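Long-range contact in fiber (Human adenovirus 26, PDB 6FJN), which forms the trimeric capsid fibre that attaches the virus to its host cell, probably through receptor binding by the knob domain, the part in this chain: residues A[117-129]-A[136-148]. Numbering follows the deposited sequence.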
loop_
_atom_site.group_PDB
_atom_site.type_symbol
_atom_site.label_atom_id
_atom_site.label_comp_id
_atom_site.label_asym_id
_atom_site.label_seq_id
_atom_site.Cartn_x
_atom_site.Cartn_y
_atom_site.Cartn_z
ATOM N N LYS A 117 -1.011 8.419 -25.901
ATOM C CA LYS A 117 -0.497 8.019 -24.580
ATOM C C LYS A 117 -1.649 7.816 -23.586
ATOM O O LYS A 117 -2.474 8.714 -23.443
ATOM C CB LYS A 117 0.514 9.076 -24.064
ATOM C CG LYS A 117 -0.048 10.436 -23.605
ATOM C CD LYS A 117 -0.236 10.549 -22.087
ATOM C CE LYS A 117 1.056 10.904 -21.350
ATOM N NZ LYS A 117 1.267 10.033 -20.157
ATOM N N ASN A 118 -1.805 6.653 -22.943
ATOM C CA ASN A 118 -2.727 6.684 -21.837
ATOM C C ASN A 118 -1.905 7.181 -20.663
ATOM O O ASN A 118 -0.662 7.270 -20.633
ATOM C CB ASN A 118 -3.638 5.435 -21.521
ATOM C CG ASN A 118 -5.079 5.849 -21.018
ATOM O OD1 ASN A 118 -5.299 7.014 -20.650
ATOM N ND2 ASN A 118 -6.047 4.888 -20.990
ATOM N N TYR A 119 -2.700 7.656 -19.791
ATOM C CA TYR A 119 -2.208 8.202 -18.593
ATOM C C TYR A 119 -1.527 7.165 -17.727
ATOM O O TYR A 119 -2.085 6.095 -17.517
ATOM C CB TYR A 119 -3.452 8.751 -17.906
ATOM C CG TYR A 119 -4.034 9.892 -18.703
ATOM C CD1 TYR A 119 -3.279 11.017 -18.896
ATOM C CD2 TYR A 119 -5.302 9.844 -19.369
ATOM C CE1 TYR A 119 -3.724 12.104 -19.633
ATOM C CE2 TYR A 119 -5.758 10.939 -20.119
ATOM C CZ TYR A 119 -4.948 12.053 -20.228
ATOM O OH TYR A 119 -5.349 13.149 -20.962
ATOM N N SER A 120 -0.352 7.490 -17.179
ATOM C CA SER A 120 0.361 6.523 -16.345
ATOM C C SER A 120 -0.405 6.161 -15.073
ATOM O O SER A 120 -0.142 5.119 -14.520
ATOM C CB SER A 120 1.760 7.030 -16.018
ATOM O OG SER A 120 2.495 7.293 -17.192
ATOM N N ARG A 121 -1.321 7.037 -14.641
ATOM C CA ARG A 121 -2.069 6.734 -13.427
ATOM C C ARG A 121 -2.968 5.506 -13.573
ATOM O O ARG A 121 -3.414 4.947 -12.567
ATOM C CB ARG A 121 -2.909 7.927 -12.981
ATOM C CG ARG A 121 -4.117 8.232 -13.866
ATOM C CD ARG A 121 -4.831 9.486 -13.414
ATOM N NE ARG A 121 -6.019 9.687 -14.224
ATOM C CZ ARG A 121 -6.740 10.768 -14.284
ATOM N NH1 ARG A 121 -6.526 11.841 -13.516
ATOM N NH2 ARG A 121 -7.739 10.792 -15.160
ATOM N N THR A 122 -3.204 5.041 -14.794
ATOM C CA THR A 122 -3.940 3.793 -15.044
ATOM C C THR A 122 -3.199 2.551 -14.617
ATOM O O THR A 122 -3.813 1.475 -14.665
ATOM C CB THR A 122 -4.348 3.678 -16.517
ATOM O OG1 THR A 122 -3.196 3.537 -17.334
ATOM C CG2 THR A 122 -5.219 4.833 -16.988
ATOM N N LYS A 123 -1.944 2.681 -14.207
ATOM C CA LYS A 123 -1.157 1.547 -13.764
ATOM C C LYS A 123 -0.587 1.815 -12.379
ATOM O O LYS A 123 -0.326 2.953 -11.984
ATOM C CB LYS A 123 -0.032 1.230 -14.742
ATOM C CG LYS A 123 -0.557 0.639 -16.026
ATOM C CD LYS A 123 0.511 0.374 -17.044
ATOM C CE LYS A 123 0.004 -0.325 -18.287
ATOM N NZ LYS A 123 1.099 -0.624 -19.256
ATOM N N ILE A 124 -0.339 0.701 -11.688
ATOM C CA ILE A 124 0.483 0.609 -10.485
ATOM C C ILE A 124 1.640 -0.301 -10.824
ATOM O O ILE A 124 1.394 -1.400 -11.361
ATOM C CB ILE A 124 -0.289 0.025 -9.293
ATOM C CG1 ILE A 124 -1.502 0.861 -8.969
ATOM C CG2 ILE A 124 0.626 -0.181 -8.112
ATOM C CD1 ILE A 124 -2.500 0.046 -8.168
ATOM N N ILE A 125 2.890 0.103 -10.562
ATOM C CA ILE A 125 4.022 -0.770 -10.800
ATOM C C ILE A 125 4.818 -0.845 -9.524
ATOM O O ILE A 125 5.150 0.217 -8.911
ATOM C CB ILE A 125 4.890 -0.263 -11.957
ATOM C CG1 ILE A 125 4.102 -0.377 -13.279
ATOM C CG2 ILE A 125 6.183 -1.064 -12.078
ATOM C CD1 ILE A 125 4.754 0.255 -14.475
ATOM N N SER A 126 5.153 -2.040 -9.087
ATOM C CA SER A 126 5.988 -2.219 -7.888
ATOM C C SER A 126 6.686 -3.543 -7.987
ATOM O O SER A 126 6.674 -4.202 -9.061
ATOM C CB SER A 126 5.120 -2.095 -6.642
ATOM O OG SER A 126 5.912 -1.993 -5.466
ATOM N N ASN A 127 7.348 -3.978 -6.912
ATOM C CA ASN A 127 7.944 -5.292 -6.841
ATOM C C ASN A 127 7.265 -6.169 -5.816
ATOM O O ASN A 127 6.900 -5.682 -4.724
ATOM C CB ASN A 127 9.420 -5.204 -6.447
ATOM C CG ASN A 127 10.256 -4.643 -7.586
ATOM O OD1 ASN A 127 10.481 -5.345 -8.518
ATOM N ND2 ASN A 127 10.420 -3.333 -7.661
ATOM N N VAL A 128 7.127 -7.440 -6.159
ATOM C CA VAL A 128 6.819 -8.521 -5.236
ATOM C C VAL A 128 8.001 -9.496 -5.318
ATOM O O VAL A 128 8.942 -9.255 -6.085
ATOM C CB VAL A 128 5.471 -9.186 -5.536
ATOM C CG1 VAL A 128 4.343 -8.214 -5.301
ATOM C CG2 VAL A 128 5.418 -9.755 -6.963
ATOM N N TYR A 129 7.952 -10.587 -4.557
ATOM C CA TYR A 129 9.178 -11.391 -4.395
ATOM C C TYR A 129 8.849 -12.868 -4.568
ATOM O O TYR A 129 7.964 -13.433 -3.886
ATOM C CB TYR A 129 9.855 -11.088 -3.034
ATOM C CG TYR A 129 10.406 -9.706 -3.088
ATOM C CD1 TYR A 129 9.629 -8.573 -2.856
ATOM C CD2 TYR A 129 11.727 -9.484 -3.492
ATOM C CE1 TYR A 129 10.108 -7.280 -3.082
ATOM C CE2 TYR A 129 12.213 -8.189 -3.657
ATOM C CZ TYR A 129 11.382 -7.111 -3.473
ATOM O OH TYR A 129 11.826 -5.790 -3.649
ATOM N N GLN A 136 14.810 -12.037 -4.907
ATOM C CA GLN A 136 14.102 -12.474 -6.101
ATOM C C GLN A 136 12.934 -11.566 -6.449
ATOM O O GLN A 136 11.783 -11.967 -6.472
ATOM C CB GLN A 136 13.618 -13.905 -5.954
ATOM C CG GLN A 136 14.814 -14.859 -5.747
ATOM C CD GLN A 136 14.494 -16.324 -5.956
ATOM O OE1 GLN A 136 13.332 -16.788 -5.672
ATOM N NE2 GLN A 136 15.398 -17.051 -6.473
ATOM N N PRO A 137 13.226 -10.308 -6.815
ATOM C CA PRO A 137 12.154 -9.410 -7.211
ATOM C C PRO A 137 11.472 -9.826 -8.505
ATOM O O PRO A 137 12.090 -10.376 -9.449
ATOM C CB PRO A 137 12.864 -8.106 -7.436
ATOM C CG PRO A 137 14.284 -8.484 -7.797
ATOM C CD PRO A 137 14.559 -9.704 -6.957
ATOM N N VAL A 138 10.192 -9.538 -8.564
ATOM C CA VAL A 138 9.331 -9.695 -9.721
ATOM C C VAL A 138 8.549 -8.407 -9.813
ATOM O O VAL A 138 7.936 -7.977 -8.820
ATOM C CB VAL A 138 8.406 -10.896 -9.543
ATOM C CG1 VAL A 138 7.336 -10.944 -10.635
ATOM C CG2 VAL A 138 9.171 -12.201 -9.507
ATOM N N ILE A 139 8.430 -7.827 -10.995
ATOM C CA ILE A 139 7.706 -6.569 -11.143
ATOM C C ILE A 139 6.240 -6.966 -11.264
ATOM O O ILE A 139 5.895 -7.898 -12.020
ATOM C CB ILE A 139 8.197 -5.816 -12.391
ATOM C CG1 ILE A 139 9.735 -5.680 -12.391
ATOM C CG2 ILE A 139 7.532 -4.480 -12.516
ATOM C CD1 ILE A 139 10.261 -5.274 -13.747
ATOM N N ILE A 140 5.420 -6.312 -10.493
ATOM C CA ILE A 140 3.971 -6.417 -10.672
ATOM C C ILE A 140 3.484 -5.120 -11.319
ATOM O O ILE A 140 3.816 -4.018 -10.862
ATOM C CB ILE A 140 3.226 -6.696 -9.364
ATOM C CG1 ILE A 140 1.753 -6.970 -9.641
ATOM C CG2 ILE A 140 3.430 -5.650 -8.275
ATOM C CD1 ILE A 140 0.949 -7.404 -8.428
ATOM N N THR A 141 2.695 -5.269 -12.391
ATOM C CA THR A 141 2.025 -4.136 -13.026
ATOM C C THR A 141 0.535 -4.400 -12.937
ATOM O O THR A 141 0.056 -5.423 -13.513
ATOM C CB THR A 141 2.411 -3.985 -14.489
ATOM O OG1 THR A 141 3.829 -3.787 -14.597
ATOM C CG2 THR A 141 1.727 -2.767 -15.091
ATOM N N ILE A 142 -0.202 -3.548 -12.258
ATOM C CA ILE A 142 -1.662 -3.623 -12.205
ATOM C C ILE A 142 -2.188 -2.540 -13.113
ATOM O O ILE A 142 -1.793 -1.386 -12.970
ATOM C CB ILE A 142 -2.206 -3.475 -10.799
ATOM C CG1 ILE A 142 -1.468 -4.413 -9.836
ATOM C CG2 ILE A 142 -3.702 -3.735 -10.801
ATOM C CD1 ILE A 142 -1.919 -4.335 -8.396
ATOM N N ALA A 143 -3.086 -2.887 -14.044
ATOM C CA ALA A 143 -3.632 -1.916 -14.980
ATOM C C ALA A 143 -5.121 -1.910 -14.918
ATOM O O ALA A 143 -5.755 -2.977 -14.885
ATOM C CB ALA A 143 -3.166 -2.192 -16.412
ATOM N N PHE A 144 -5.707 -0.712 -14.965
ATOM C CA PHE A 144 -7.143 -0.528 -14.845
ATOM C C PHE A 144 -7.747 -0.049 -16.146
ATOM O O PHE A 144 -7.342 0.987 -16.698
ATOM C CB PHE A 144 -7.433 0.505 -13.743
ATOM C CG PHE A 144 -6.879 0.062 -12.408
ATOM C CD1 PHE A 144 -7.468 -0.971 -11.697
ATOM C CD2 PHE A 144 -5.751 0.629 -11.875
ATOM C CE1 PHE A 144 -6.944 -1.442 -10.525
ATOM C CE2 PHE A 144 -5.210 0.161 -10.667
ATOM C CZ PHE A 144 -5.822 -0.885 -10.025
ATOM N N ASN A 145 -8.755 -0.804 -16.618
ATOM C CA ASN A 145 -9.568 -0.442 -17.785
ATOM C C ASN A 145 -8.794 -0.297 -19.079
ATOM O O ASN A 145 -9.224 0.383 -19.987
ATOM C CB ASN A 145 -10.439 0.793 -17.523
ATOM C CG ASN A 145 -11.404 0.616 -16.390
ATOM O OD1 ASN A 145 -11.815 1.667 -15.767
ATOM N ND2 ASN A 145 -11.809 -0.563 -16.075
ATOM N N GLN A 146 -7.650 -0.980 -19.176
ATOM C CA GLN A 146 -6.832 -0.880 -20.383
ATOM C C GLN A 146 -7.106 -1.973 -21.395
ATOM O O GLN A 146 -6.587 -1.910 -22.505
ATOM C CB GLN A 146 -5.340 -0.794 -20.037
ATOM C CG GLN A 146 -5.026 0.407 -19.136
ATOM C CD GLN A 146 -5.573 1.686 -19.719
ATOM O OE1 GLN A 146 -5.148 2.113 -20.812
ATOM N NE2 GLN A 146 -6.588 2.236 -19.120
ATOM N N GLU A 147 -7.952 -2.954 -21.083
ATOM C CA GLU A 147 -8.333 -3.972 -22.025
ATOM C C GLU A 147 -9.551 -3.543 -22.826
ATOM O O GLU A 147 -10.438 -2.886 -22.334
ATOM C CB GLU A 147 -8.663 -5.276 -21.314
ATOM C CG GLU A 147 -7.466 -5.818 -20.511
ATOM C CD GLU A 147 -6.259 -6.076 -21.380
ATOM O OE1 GLU A 147 -6.381 -6.858 -22.356
ATOM O OE2 GLU A 147 -5.158 -5.599 -21.071
ATOM N N THR A 148 -9.574 -3.981 -24.081
ATOM C CA THR A 148 -10.774 -3.898 -24.907
ATOM C C THR A 148 -11.291 -5.320 -25.344
ATOM O O THR A 148 -12.376 -5.383 -25.942
ATOM C CB THR A 148 -10.501 -3.041 -26.144
ATOM O OG1 THR A 148 -9.345 -3.566 -26.777
ATOM C CG2 THR A 148 -10.235 -1.608 -25.726
#
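Strands 123-129 and 137-144 form an antiparallel beta hairpin, paired from Lys123 with Ala143 to Tyr129 with Pro137. Ile124-Ile142, Ser126-Ile140 and Val128-Val138 are the hydrogen-bonded pairs, each with two reciprocal backbone N-H...O bonds, as from Ile124 N to Ile142 O (2.8 Å). Beyond them, Phe144 N donates to Thr122 O (2.9 Å). Pro137, which has no N-H, sits suitably in a non-hydrogen-bonded pair.

The apolar contacts divide between two faces. On that of Ile124, Val128, Ile140 and Ile142, Ile124 sends CD1 to the edge of the Phe144 ring, 3.7 Å from CE2, while Val128 CG1 meets Ile140 CG2 at 4.0 Å. Phe176 and Phe178 of strand 176-181 pack on this side, a setting that suits branched aliphatic side chains; Ser126 is the polar exception. On the other face, Ile125 and Thr141 lie side by side, CG1 against CG2, and the Tyr129 ring brings CE2 to 3.8 Å from Pro137 CB. Ile125 also packs on Tyr129 of a neighbouring subunit, and Tyr129 on Ile125 of the third.

Past the strands, side-chain amides take over. Asn118 ND2 donates to a lone pair of Gln146 OE1 (2.9 Å), the amide planes 59° apart. A bend at chi2 (-52°) folds Gln146 back, letting NE2 bond to Phe144 O (2.8 Å), at the end of the strand just before it, and lie near Thr122 CG2. Pro109 O accepts from both amides.

The chemistry thus implies a hairpin whose backbone bonds set the register, whose aliphatic face closes against the second sheet of the knob, and whose other face offers Ile125 and Tyr129 to the neighbouring subunits, while the Asn118-Gln146 bond links the loops beyond its open end.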